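Local atomic coordinates of nicastrin (Dictyostelium purpureum, PDB entry 4R12), a protein that probably serves as an essential subunit of gamma-secretase, the complex that cleaves membrane proteins such as Notch receptors and APP within the membrane, with a putative role in recruiting substrates. Residues Tyr22-Ile27 / Phe34-Lys39; Ile181-Cys186 / Ile571-Asn576; Ile282-Asn287 / Pro303-Leu308; Leu325-Arg330 / Pro410-Glu415; Ile400-His403 / Tyr407-Pro410. All blocks are in the same frame, centred on the assembly; numbering follows the deposited sequence.

Contact 1 (Tyr22-Ile27 / Phe34-Lys39); sequences YPCTKI and FGCSSK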
# COMPACT_ATOMS: atom_id res chain seq x y z
N TYR A 22 1.60 -12.07 -13.33
CA TYR A 22 1.28 -10.81 -12.69
C TYR A 22 1.25 -9.69 -13.74
O TYR A 22 2.29 -9.19 -14.16
CB TYR A 22 2.29 -10.49 -11.59
CG TYR A 22 2.62 -11.68 -10.70
CD1 TYR A 22 1.73 -12.11 -9.73
CD2 TYR A 22 3.82 -12.36 -10.83
CE1 TYR A 22 2.02 -13.21 -8.92
CE2 TYR A 22 4.12 -13.45 -10.02
CZ TYR A 22 3.21 -13.87 -9.06
OH TYR A 22 3.51 -14.94 -8.24
N PRO A 23 0.05 -9.31 -14.16
CA PRO A 23 -0.10 -8.38 -15.29
C PRO A 23 0.14 -6.92 -14.92
O PRO A 23 -0.09 -6.49 -13.77
CB PRO A 23 -1.55 -8.58 -15.72
CG PRO A 23 -2.26 -8.96 -14.44
CD PRO A 23 -1.25 -9.76 -13.63
N CYS A 24 0.63 -6.16 -15.89
CA CYS A 24 0.54 -4.72 -15.89
C CYS A 24 -0.87 -4.33 -16.31
O CYS A 24 -1.36 -4.80 -17.34
CB CYS A 24 1.58 -4.13 -16.85
SG CYS A 24 1.42 -2.37 -17.13
N THR A 25 -1.55 -3.49 -15.53
CA THR A 25 -2.94 -3.15 -15.83
C THR A 25 -3.05 -1.68 -16.21
O THR A 25 -2.07 -0.95 -16.06
CB THR A 25 -3.85 -3.44 -14.63
OG1 THR A 25 -3.45 -2.62 -13.54
CG2 THR A 25 -3.77 -4.92 -14.22
N LYS A 26 -4.21 -1.27 -16.70
CA LYS A 26 -4.40 0.11 -17.16
C LYS A 26 -5.10 0.99 -16.12
O LYS A 26 -6.14 0.62 -15.56
CB LYS A 26 -5.21 0.15 -18.47
CG LYS A 26 -4.89 1.36 -19.38
CD LYS A 26 -3.73 1.02 -20.33
CE LYS A 26 -3.13 2.23 -21.02
NZ LYS A 26 -2.05 1.79 -21.97
N ILE A 27 -4.51 2.15 -15.86
CA ILE A 27 -5.10 3.12 -14.95
C ILE A 27 -5.35 4.42 -15.70
O ILE A 27 -4.46 4.94 -16.37
CB ILE A 27 -4.19 3.40 -13.74
CG1 ILE A 27 -3.82 2.11 -13.01
CG2 ILE A 27 -4.84 4.41 -12.79
CD1 ILE A 27 -4.93 1.53 -12.20
N PHE A 34 -2.11 5.36 -18.07
CA PHE A 34 -0.81 4.71 -17.98
C PHE A 34 -1.00 3.24 -17.68
O PHE A 34 -2.11 2.78 -17.42
CB PHE A 34 0.10 5.40 -16.93
CG PHE A 34 -0.43 5.36 -15.51
CD1 PHE A 34 -1.23 6.38 -15.02
CD2 PHE A 34 -0.07 4.33 -14.65
CE1 PHE A 34 -1.69 6.37 -13.68
CE2 PHE A 34 -0.53 4.30 -13.32
CZ PHE A 34 -1.34 5.32 -12.84
N GLY A 35 0.09 2.48 -17.76
CA GLY A 35 -0.01 1.04 -17.65
C GLY A 35 -0.29 0.41 -19.01
O GLY A 35 -0.11 1.05 -20.06
N CYS A 36 -0.75 -0.83 -18.98
CA CYS A 36 -0.73 -1.66 -20.18
C CYS A 36 -2.07 -2.34 -20.44
O CYS A 36 -2.92 -2.44 -19.55
CB CYS A 36 0.34 -2.75 -20.05
SG CYS A 36 1.84 -2.27 -19.15
N SER A 37 -2.22 -2.82 -21.66
CA SER A 37 -3.35 -3.66 -22.03
C SER A 37 -2.94 -4.54 -23.19
O SER A 37 -2.08 -4.16 -23.99
CB SER A 37 -4.56 -2.81 -22.41
OG SER A 37 -5.63 -3.64 -22.82
N SER A 38 -3.53 -5.72 -23.29
CA SER A 38 -3.43 -6.48 -24.52
C SER A 38 -4.46 -5.94 -25.51
O SER A 38 -5.37 -5.19 -25.13
CB SER A 38 -3.66 -7.97 -24.28
OG SER A 38 -5.00 -8.22 -23.89
N LYS A 39 -4.29 -6.29 -26.78
CA LYS A 39 -5.34 -6.05 -27.75
C LYS A 39 -6.52 -6.94 -27.41
O LYS A 39 -6.40 -7.91 -26.64
CB LYS A 39 -4.85 -6.33 -29.18
CG LYS A 39 -3.90 -5.26 -29.74
CD LYS A 39 -4.66 -4.01 -30.14
CE LYS A 39 -3.75 -2.94 -30.76
NZ LYS A 39 -2.51 -3.54 -31.32
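F34 pairs with I27 by two antiparallel backbone bonds. I27 N to F34 O and F34 N to I27 O are each 2.9 Å. The two side chains lie alongside each other. I27 CB sits over a face of the F34 ring, near its rim, in a CH-pi contact, 3.6 Å from F34 CZ. Y136 meets the same ring edge-to-face. At G35 the chain turns a corner. T25 O is 3.3 Å from G35 CA, and a side chain there would clash with it; the backbone angles would also jam it against the preceding carbonyl. K26 NZ bonds G35 O at 2.8 Å, from above the carbonyl plane. A bend at K26 chi2 (89°) folds its chain back over the corner. NZ also bonds S138 OG. With an alanine in place of K26, G35 O and S138 OG would probably each lose this partner. C36 N makes a weak bond to T25 O. C36 SG is linked to C24 SG in a disulfide of 2.1 Å. S37 touches K26 CD loosely, and its OG bonds M177 N. A covalent link and paired backbone bonds thus pin this corner of the small lobe.

Contact 2 (Ile181-Cys186 / Ile571-Asn576); sequences INSETC and IFTESN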
# COMPACT_ATOMS: atom_id res chain seq x y z
N ILE A 181 -8.29 5.68 -22.51
CA ILE A 181 -8.30 7.08 -22.85
C ILE A 181 -8.15 8.03 -21.70
O ILE A 181 -7.14 8.63 -21.54
CB ILE A 181 -9.52 7.42 -23.70
CG1 ILE A 181 -9.46 6.59 -24.96
CG2 ILE A 181 -9.54 8.89 -24.04
CD1 ILE A 181 -10.75 6.56 -25.71
N ASN A 182 -9.18 8.18 -20.92
CA ASN A 182 -9.10 8.96 -19.68
C ASN A 182 -10.25 8.61 -18.75
O ASN A 182 -11.16 7.85 -19.12
CB ASN A 182 -9.06 10.47 -19.99
CG ASN A 182 -10.27 10.95 -20.78
OD1 ASN A 182 -11.40 10.53 -20.54
ND2 ASN A 182 -10.04 11.84 -21.74
N SER A 183 -10.23 9.15 -17.54
CA SER A 183 -11.20 8.76 -16.53
C SER A 183 -12.62 9.18 -16.88
O SER A 183 -13.56 8.42 -16.66
CB SER A 183 -10.82 9.34 -15.16
OG SER A 183 -9.63 8.74 -14.69
N GLU A 184 -12.79 10.38 -17.43
CA GLU A 184 -14.12 10.84 -17.83
C GLU A 184 -14.76 9.82 -18.77
O GLU A 184 -15.90 9.42 -18.59
CB GLU A 184 -14.04 12.22 -18.49
CG GLU A 184 -15.27 12.60 -19.28
CD GLU A 184 -15.08 12.42 -20.78
OE1 GLU A 184 -14.30 13.18 -21.40
OE2 GLU A 184 -15.72 11.50 -21.34
N THR A 185 -13.98 9.37 -19.74
CA THR A 185 -14.44 8.43 -20.75
C THR A 185 -14.77 7.04 -20.21
O THR A 185 -15.84 6.51 -20.49
CB THR A 185 -13.40 8.29 -21.87
OG1 THR A 185 -13.12 9.58 -22.43
CG2 THR A 185 -13.91 7.36 -22.97
N CYS A 186 -13.85 6.44 -19.46
CA CYS A 186 -14.09 5.09 -18.99
C CYS A 186 -15.18 5.08 -17.91
O CYS A 186 -15.95 4.13 -17.84
CB CYS A 186 -12.79 4.42 -18.49
SG CYS A 186 -12.10 5.08 -16.97
N ILE A 571 -7.56 12.11 -9.37
CA ILE A 571 -8.46 11.32 -10.20
C ILE A 571 -7.74 10.12 -10.79
O ILE A 571 -7.01 10.25 -11.77
CB ILE A 571 -9.04 12.14 -11.36
CG1 ILE A 571 -9.78 13.37 -10.83
CG2 ILE A 571 -9.97 11.25 -12.22
CD1 ILE A 571 -10.94 13.04 -9.92
N PHE A 572 -7.95 8.96 -10.19
CA PHE A 572 -7.38 7.71 -10.68
C PHE A 572 -8.49 6.68 -10.76
O PHE A 572 -9.23 6.48 -9.81
CB PHE A 572 -6.26 7.19 -9.77
CG PHE A 572 -5.10 8.12 -9.67
CD1 PHE A 572 -4.07 8.06 -10.58
CD2 PHE A 572 -5.04 9.07 -8.67
CE1 PHE A 572 -2.98 8.92 -10.49
CE2 PHE A 572 -3.97 9.94 -8.58
CZ PHE A 572 -2.94 9.86 -9.49
N THR A 573 -8.60 6.03 -11.92
CA THR A 573 -9.63 5.03 -12.13
C THR A 573 -9.04 3.83 -12.84
O THR A 573 -8.54 3.95 -13.97
CB THR A 573 -10.82 5.57 -12.97
OG1 THR A 573 -10.35 5.95 -14.27
CG2 THR A 573 -11.48 6.76 -12.29
N GLU A 574 -9.12 2.68 -12.20
CA GLU A 574 -8.53 1.48 -12.75
C GLU A 574 -9.49 0.81 -13.73
O GLU A 574 -10.68 0.67 -13.44
CB GLU A 574 -8.16 0.51 -11.64
CG GLU A 574 -7.64 -0.83 -12.13
CD GLU A 574 -7.28 -1.74 -10.98
OE1 GLU A 574 -8.05 -2.67 -10.67
OE2 GLU A 574 -6.22 -1.50 -10.37
N SER A 575 -8.96 0.42 -14.88
CA SER A 575 -9.74 -0.33 -15.87
C SER A 575 -10.39 -1.57 -15.28
O SER A 575 -9.75 -2.29 -14.50
CB SER A 575 -8.86 -0.74 -17.04
OG SER A 575 -9.60 -1.53 -17.96
N ASN A 576 -11.64 -1.83 -15.67
CA ASN A 576 -12.24 -3.15 -15.47
C ASN A 576 -11.57 -4.13 -16.41
O ASN A 576 -11.06 -3.74 -17.47
CB ASN A 576 -13.75 -3.16 -15.75
CG ASN A 576 -14.55 -2.27 -14.79
OD1 ASN A 576 -14.09 -1.94 -13.71
ND2 ASN A 576 -15.76 -1.90 -15.20
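S183 OG and T573 OG1 share one hydrogen bond of 2.9 Å, which joins a helix start to a strand. Chi1 of T573 (62°) places OG1 between the backbone N and the carbonyl carbon, on the side that meets the helix. The same oxygen is 3.3 Å from C186 SG. That sulfur is held in a disulfide with C192, and the approach is close packing of a polar atom on sulfur. A valine in place of T573 would probably leave the buried S183 hydroxyl without its mate and set a methyl close to the sulfur. In the fold, strand 572-575 pairs antiparallel with strands 21-29 and 192-203. The first turn of helix 183-189 lies against it, with S183 and C186 both turned to the strand. This turn is capped. N182 is the N-cap, and its OD1 accepts from T185 N at 2.9 Å, with the donor nearly in line with the amide C=O. It also accepts from T185 OG1 at 2.7 Å, from above the amide plane. Methyl groups pack round the serine hydroxyl. I571 CG2 lies 3.5 Å from S183 OG, and T573 CG2 lies 3.6 Å from the same oxygen. F553 touches I571 and T573. M28 of strand 21-29 packs with both S183 and T573.

Contact 3 (Ile282-Asn287 / Pro303-Leu308); sequences INDLLN and PPRADL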
# COMPACT_ATOMS: atom_id res chain seq x y z
N ILE A 282 -10.67 12.89 7.43
CA ILE A 282 -10.64 14.27 7.95
C ILE A 282 -11.86 15.06 7.49
O ILE A 282 -12.49 15.77 8.28
CB ILE A 282 -9.36 15.00 7.51
CG1 ILE A 282 -8.15 14.44 8.27
CG2 ILE A 282 -9.48 16.53 7.75
CD1 ILE A 282 -6.83 14.76 7.61
N ASN A 283 -12.19 14.94 6.20
CA ASN A 283 -13.38 15.61 5.68
C ASN A 283 -14.63 15.22 6.46
O ASN A 283 -15.46 16.07 6.78
CB ASN A 283 -13.56 15.30 4.19
CG ASN A 283 -14.63 16.16 3.56
OD1 ASN A 283 -14.54 17.38 3.57
ND2 ASN A 283 -15.66 15.53 2.99
N ASP A 284 -14.76 13.94 6.78
CA ASP A 284 -15.92 13.47 7.53
C ASP A 284 -15.91 13.98 8.97
O ASP A 284 -16.95 14.36 9.51
CB ASP A 284 -16.01 11.94 7.49
CG ASP A 284 -16.71 11.43 6.24
OD1 ASP A 284 -17.14 12.27 5.41
OD2 ASP A 284 -16.85 10.20 6.08
N LEU A 285 -14.74 13.99 9.59
CA LEU A 285 -14.62 14.53 10.94
C LEU A 285 -15.10 15.98 11.04
O LEU A 285 -15.71 16.37 12.03
CB LEU A 285 -13.17 14.46 11.43
CG LEU A 285 -12.61 13.06 11.66
CD1 LEU A 285 -11.22 13.18 12.28
CD2 LEU A 285 -13.55 12.26 12.56
N LEU A 286 -14.81 16.77 10.01
CA LEU A 286 -15.08 18.20 10.06
C LEU A 286 -16.43 18.57 9.46
O LEU A 286 -17.01 19.58 9.85
CB LEU A 286 -13.98 18.97 9.33
CG LEU A 286 -12.56 18.88 9.90
CD1 LEU A 286 -11.57 19.48 8.92
CD2 LEU A 286 -12.47 19.56 11.26
N ASN A 287 -16.93 17.76 8.53
CA ASN A 287 -18.06 18.18 7.71
C ASN A 287 -19.26 17.24 7.64
O ASN A 287 -20.31 17.64 7.15
CB ASN A 287 -17.58 18.44 6.28
CG ASN A 287 -16.53 19.51 6.23
OD1 ASN A 287 -16.63 20.53 6.92
ND2 ASN A 287 -15.50 19.30 5.42
N PRO A 303 -26.04 10.70 3.52
CA PRO A 303 -25.20 9.94 2.58
C PRO A 303 -24.72 8.63 3.22
O PRO A 303 -24.64 8.55 4.43
CB PRO A 303 -24.03 10.88 2.31
CG PRO A 303 -23.94 11.74 3.52
CD PRO A 303 -25.34 11.87 4.06
N PRO A 304 -24.44 7.62 2.39
CA PRO A 304 -24.14 6.30 2.95
C PRO A 304 -22.82 6.24 3.72
O PRO A 304 -21.77 6.62 3.20
CB PRO A 304 -24.10 5.39 1.72
CG PRO A 304 -23.95 6.30 0.56
CD PRO A 304 -24.58 7.59 0.93
N ARG A 305 -22.91 5.80 4.97
CA ARG A 305 -21.76 5.41 5.78
C ARG A 305 -22.12 4.14 6.54
O ARG A 305 -23.14 4.08 7.24
CB ARG A 305 -21.36 6.52 6.75
CG ARG A 305 -21.01 7.84 6.10
CD ARG A 305 -19.69 7.78 5.34
NE ARG A 305 -19.24 9.13 4.97
CZ ARG A 305 -19.63 9.76 3.87
NH1 ARG A 305 -20.46 9.17 3.02
NH2 ARG A 305 -19.19 10.99 3.62
N ALA A 306 -21.29 3.12 6.42
CA ALA A 306 -21.58 1.84 7.03
C ALA A 306 -21.33 1.82 8.55
O ALA A 306 -21.69 0.86 9.23
CB ALA A 306 -20.77 0.75 6.35
N ASP A 307 -20.71 2.87 9.07
CA ASP A 307 -20.29 2.90 10.47
C ASP A 307 -20.12 4.34 10.94
O ASP A 307 -19.31 5.09 10.39
CB ASP A 307 -18.99 2.10 10.65
CG ASP A 307 -18.68 1.79 12.11
OD1 ASP A 307 -19.20 2.48 13.01
OD2 ASP A 307 -17.88 0.85 12.35
N LEU A 308 -20.87 4.74 11.97
CA LEU A 308 -20.89 6.14 12.40
C LEU A 308 -20.05 6.40 13.66
O LEU A 308 -20.15 7.48 14.25
CB LEU A 308 -22.34 6.59 12.65
CG LEU A 308 -23.22 6.74 11.40
CD1 LEU A 308 -24.66 7.03 11.78
CD2 LEU A 308 -22.67 7.84 10.51
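D284 and R305 carry this contact through a two-bond salt bridge. They come from opposite directions, D284 from helix 276-287 and R305 from the loop ahead of helix 309-313. The grip is side-on. R305 NE bonds D284 OD2 at 2.8 Å, and R305 NH2 bonds D284 OD1 at 3.0 Å. The NH2 bond is nearly straight (173°), and its acceptor lies in the guanidinium plane. The NE bond is more bent, with its acceptor tilted from that plane. Both carboxylate oxygens are met on their syn side, and the two flat groups are 21° apart. A bend at chi2 (-70°) turns the arginine chain so that its NE edge faces the aspartate. On the same guanidinium, NH1 bonds P304 O at 2.9 Å, which helps to fix its rotation. D284 OD2 has a second partner in H546 NE2. The buried carboxylate thus has partners from two other chain regions, and its negative charge is probably well balanced. F288 packs on R305. The disulfide C290-C300 lies in the excursion between the two segments. The arrangement is a bidentate carboxylate-guanidinium bridge that pins a loop to the C-terminal part of a helix in the large lobe.

Contact 4 (Leu325-Arg330 / Pro410-Glu415); sequences LNQIGR and PYYGYE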
# COMPACT_ATOMS: atom_id res chain seq x y z
N LEU A 325 4.31 6.76 11.02
CA LEU A 325 5.39 5.90 10.56
C LEU A 325 5.43 5.96 9.03
O LEU A 325 4.43 5.72 8.39
CB LEU A 325 5.17 4.47 11.04
CG LEU A 325 4.91 4.34 12.54
CD1 LEU A 325 4.85 2.87 12.90
CD2 LEU A 325 6.00 5.06 13.35
N ASN A 326 6.58 6.28 8.45
CA ASN A 326 6.63 6.40 7.00
C ASN A 326 7.99 6.04 6.44
O ASN A 326 8.88 6.91 6.30
CB ASN A 326 6.23 7.82 6.58
CG ASN A 326 5.78 7.87 5.13
OD1 ASN A 326 6.54 7.50 4.23
ND2 ASN A 326 4.54 8.28 4.89
N GLN A 327 8.13 4.75 6.11
CA GLN A 327 9.37 4.06 5.72
C GLN A 327 10.38 4.00 6.87
O GLN A 327 11.21 4.90 7.05
CB GLN A 327 9.99 4.73 4.47
CG GLN A 327 9.01 4.85 3.30
CD GLN A 327 9.72 5.05 1.96
OE1 GLN A 327 10.00 4.09 1.24
NE2 GLN A 327 10.03 6.30 1.65
N ILE A 328 10.31 2.92 7.65
CA ILE A 328 11.15 2.82 8.85
C ILE A 328 11.95 1.51 8.92
O ILE A 328 12.54 1.18 9.97
CB ILE A 328 10.30 2.97 10.14
CG1 ILE A 328 9.24 1.87 10.25
CG2 ILE A 328 9.66 4.37 10.20
CD1 ILE A 328 8.53 1.86 11.63
N GLY A 329 12.00 0.79 7.80
CA GLY A 329 12.60 -0.53 7.75
C GLY A 329 14.02 -0.57 7.19
O GLY A 329 14.65 -1.64 7.11
N ARG A 330 14.52 0.59 6.79
CA ARG A 330 15.91 0.67 6.37
C ARG A 330 16.68 1.73 7.12
O ARG A 330 17.36 2.54 6.50
CB ARG A 330 16.02 0.96 4.88
CG ARG A 330 15.92 -0.25 4.03
CD ARG A 330 16.10 0.10 2.56
NE ARG A 330 17.50 0.25 2.17
CZ ARG A 330 18.29 -0.75 1.80
NH1 ARG A 330 17.84 -2.00 1.79
NH2 ARG A 330 19.54 -0.49 1.43
N PRO A 410 15.79 1.89 -1.85
CA PRO A 410 16.33 1.93 -3.21
C PRO A 410 15.38 1.33 -4.26
O PRO A 410 15.68 1.36 -5.46
CB PRO A 410 17.60 1.09 -3.10
CG PRO A 410 17.27 0.08 -2.04
CD PRO A 410 16.34 0.76 -1.07
N TYR A 411 14.24 0.82 -3.82
CA TYR A 411 13.28 0.20 -4.73
C TYR A 411 11.87 0.71 -4.47
O TYR A 411 10.92 -0.08 -4.42
CB TYR A 411 13.34 -1.34 -4.58
CG TYR A 411 14.65 -1.89 -5.06
CD1 TYR A 411 14.99 -1.82 -6.40
CD2 TYR A 411 15.56 -2.45 -4.18
CE1 TYR A 411 16.21 -2.32 -6.86
CE2 TYR A 411 16.78 -2.95 -4.62
CZ TYR A 411 17.10 -2.87 -5.96
OH TYR A 411 18.32 -3.36 -6.40
N TYR A 412 11.72 2.03 -4.34
CA TYR A 412 10.42 2.57 -4.00
C TYR A 412 9.38 2.31 -5.10
O TYR A 412 9.59 2.64 -6.27
CB TYR A 412 10.52 4.09 -3.74
CG TYR A 412 9.21 4.66 -3.29
CD1 TYR A 412 8.28 5.12 -4.21
CD2 TYR A 412 8.90 4.72 -1.94
CE1 TYR A 412 7.06 5.63 -3.79
CE2 TYR A 412 7.68 5.24 -1.51
CZ TYR A 412 6.77 5.69 -2.44
OH TYR A 412 5.56 6.19 -2.04
N GLY A 413 8.24 1.73 -4.72
CA GLY A 413 7.16 1.48 -5.66
C GLY A 413 7.49 0.39 -6.66
O GLY A 413 7.12 0.46 -7.84
N TYR A 414 8.18 -0.64 -6.19
CA TYR A 414 8.71 -1.65 -7.09
C TYR A 414 8.77 -3.03 -6.41
O TYR A 414 8.95 -3.10 -5.20
CB TYR A 414 10.11 -1.22 -7.58
CG TYR A 414 10.75 -2.19 -8.54
CD1 TYR A 414 10.19 -2.44 -9.79
CD2 TYR A 414 11.93 -2.84 -8.20
CE1 TYR A 414 10.77 -3.35 -10.68
CE2 TYR A 414 12.53 -3.73 -9.08
CZ TYR A 414 11.94 -3.99 -10.31
OH TYR A 414 12.55 -4.88 -11.17
N GLU A 415 8.63 -4.09 -7.21
CA GLU A 415 8.56 -5.47 -6.70
C GLU A 415 9.75 -5.88 -5.84
O GLU A 415 9.62 -6.72 -4.96
CB GLU A 415 8.44 -6.47 -7.87
CG GLU A 415 9.50 -6.25 -8.94
CD GLU A 415 9.70 -7.43 -9.87
OE1 GLU A 415 9.46 -8.58 -9.46
OE2 GLU A 415 10.12 -7.21 -11.02
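Q327 reaches Y412 at the ring edge. Its OE1 lies in the ring plane, 3.4 Å from Y412 CD2. The two side chains cross at about a right angle, and the amide and ring planes are 73° apart. Q327 OE1 also takes a hydrogen bond from N409 ND2, which steadies the amide in this pose. Y412 CG is anti to the backbone N (chi1 -175°), and this swings the ring across to the glutamine. The two loops follow strands 319-325 and 397-401, which run parallel in the large lobe. In zinc exopeptidases of the related clan, loops at this end of the sheet surround the active site; here the contact is packing between them. R330 and P410 form the second pair, and they come from opposite directions. P410 CD lies over one face of the guanidinium, toward its rim, 3.5 Å from R330 NE. P410 CG is 4.1 Å from R330 CZ. A bend at chi3 (81°) presents this face to the proline. R330 NH1 is held by N421 O. Beyond the proline, Y411-Y414 forms a type II turn. G413 takes the positive phi of that turn. The turn meets residues of the small lobe: Y412 O bonds S107 OG, and Y411 OH bonds Y104 O.

Contact 5 (Ile400-His403 / Tyr407-Pro410); sequences ITDH and YSNP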
# COMPACT_ATOMS: atom_id res chain seq x y z
N ILE A 400 8.11 9.81 11.36
CA ILE A 400 9.32 9.02 11.56
C ILE A 400 9.68 8.25 10.28
O ILE A 400 8.87 7.49 9.78
CB ILE A 400 9.12 8.01 12.72
CG1 ILE A 400 8.66 8.73 14.00
CG2 ILE A 400 10.40 7.21 12.95
CD1 ILE A 400 8.51 7.79 15.23
N THR A 401 10.89 8.47 9.77
CA THR A 401 11.34 7.81 8.54
C THR A 401 12.76 7.29 8.69
O THR A 401 13.42 7.54 9.71
CB THR A 401 11.33 8.78 7.30
OG1 THR A 401 12.53 9.57 7.31
CG2 THR A 401 10.12 9.71 7.31
N ASP A 402 13.24 6.61 7.66
CA ASP A 402 14.61 6.09 7.66
C ASP A 402 15.54 6.92 6.78
O ASP A 402 16.60 6.43 6.36
CB ASP A 402 14.65 4.62 7.22
CG ASP A 402 13.99 4.39 5.88
OD1 ASP A 402 13.78 5.37 5.12
OD2 ASP A 402 13.68 3.21 5.60
N HIS A 403 15.16 8.16 6.50
CA HIS A 403 15.99 9.02 5.66
C HIS A 403 15.93 10.48 6.10
O HIS A 403 14.90 10.97 6.56
CB HIS A 403 15.54 8.91 4.20
CG HIS A 403 14.10 9.26 3.99
ND1 HIS A 403 13.68 10.49 3.54
CD2 HIS A 403 12.97 8.55 4.24
CE1 HIS A 403 12.36 10.52 3.49
NE2 HIS A 403 11.90 9.35 3.91
N TYR A 407 15.34 9.26 -0.17
CA TYR A 407 14.85 7.99 0.37
C TYR A 407 15.97 6.98 0.58
O TYR A 407 16.85 6.84 -0.27
CB TYR A 407 13.82 7.37 -0.59
CG TYR A 407 12.41 7.94 -0.55
CD1 TYR A 407 12.01 8.84 0.44
CD2 TYR A 407 11.47 7.55 -1.50
CE1 TYR A 407 10.71 9.34 0.47
CE2 TYR A 407 10.16 8.03 -1.47
CZ TYR A 407 9.79 8.94 -0.49
OH TYR A 407 8.50 9.41 -0.48
N SER A 408 15.95 6.27 1.70
CA SER A 408 16.85 5.14 1.88
C SER A 408 16.37 3.93 1.05
O SER A 408 17.18 3.14 0.57
CB SER A 408 16.96 4.78 3.37
OG SER A 408 17.52 5.89 4.08
N ASN A 409 15.06 3.78 0.92
CA ASN A 409 14.46 2.77 0.03
C ASN A 409 14.99 2.88 -1.41
O ASN A 409 14.66 3.83 -2.12
CB ASN A 409 12.94 2.94 0.04
CG ASN A 409 12.20 1.75 -0.59
OD1 ASN A 409 12.81 0.87 -1.20
ND2 ASN A 409 10.87 1.74 -0.46
N PRO A 410 15.79 1.89 -1.85
CA PRO A 410 16.33 1.93 -3.21
C PRO A 410 15.38 1.33 -4.26
O PRO A 410 15.68 1.36 -5.46
CB PRO A 410 17.60 1.09 -3.10
CG PRO A 410 17.27 0.08 -2.04
CD PRO A 410 16.34 0.76 -1.07
O HOH W 1 13.31 5.48 2.45
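H403 and D402 meet Y407 and S408 in a tight loop just after strand 397-401 of the large lobe, whose family is related to zinc exopeptidases. The rings of H403 and Y407 form a T-shaped (edge-to-face) pair. The edge of Y407 points at a face of H403, with centroids 4.9 Å apart and planes at 73°. Y407 CD1 comes to 3.5 Å from H403 CE1 and from H403 NE2. Y407 CA makes a further CH-pi contact with the imidazole. T401 OG1 lies over the face opposite the tyrosine edge, so the imidazole is held between the two. At chi1 57° the ring of H403 folds back over its own backbone toward Y407. H403 ND1 is bonded to Y405 O, and this fixes the rotation of the ring. S408 OG donates a hydrogen bond to D402 O from above the carbonyl plane; the modelled length of 2.5 Å is shorter than usual and doubtful. The side chain of S408 also packs on the aspartate, S408 CB being 3.7 Å from D402 OD1. A water joins the two segments: it donates to D402 OD1 at 2.7 Å and accepts from N409 N at 2.9 Å. The other oxygen, D402 OD2, is bonded to R330 N. T401 OG1 accepts from H403 N at 3.1 Å. This is an ST turn, and it carries the chain out of the strand and into the loop closed by S408.

From the N terminus, contact 1 closes the short turn between strands 21-29 and 33-34 in the small lobe. Contact 2 opens at 181-186 and shuts only at 571-576, joining helix 183-189 to strand 572-575. Contacts 3, 4 and 5 fall within this long span, all in the large lobe. Contact 3 closes a short excursion after helix 276-287, before contact 4 begins. Contact 4 spans 325-330 to 410-415. Contact 5 sits within that span, and its last residue, P410, is the first of contact 4's second segment. Contacts 1 and 2 touch, as do contacts 4 and 5. Contact 3 stands apart, its centre about 25 Å from that of contact 2, the nearest.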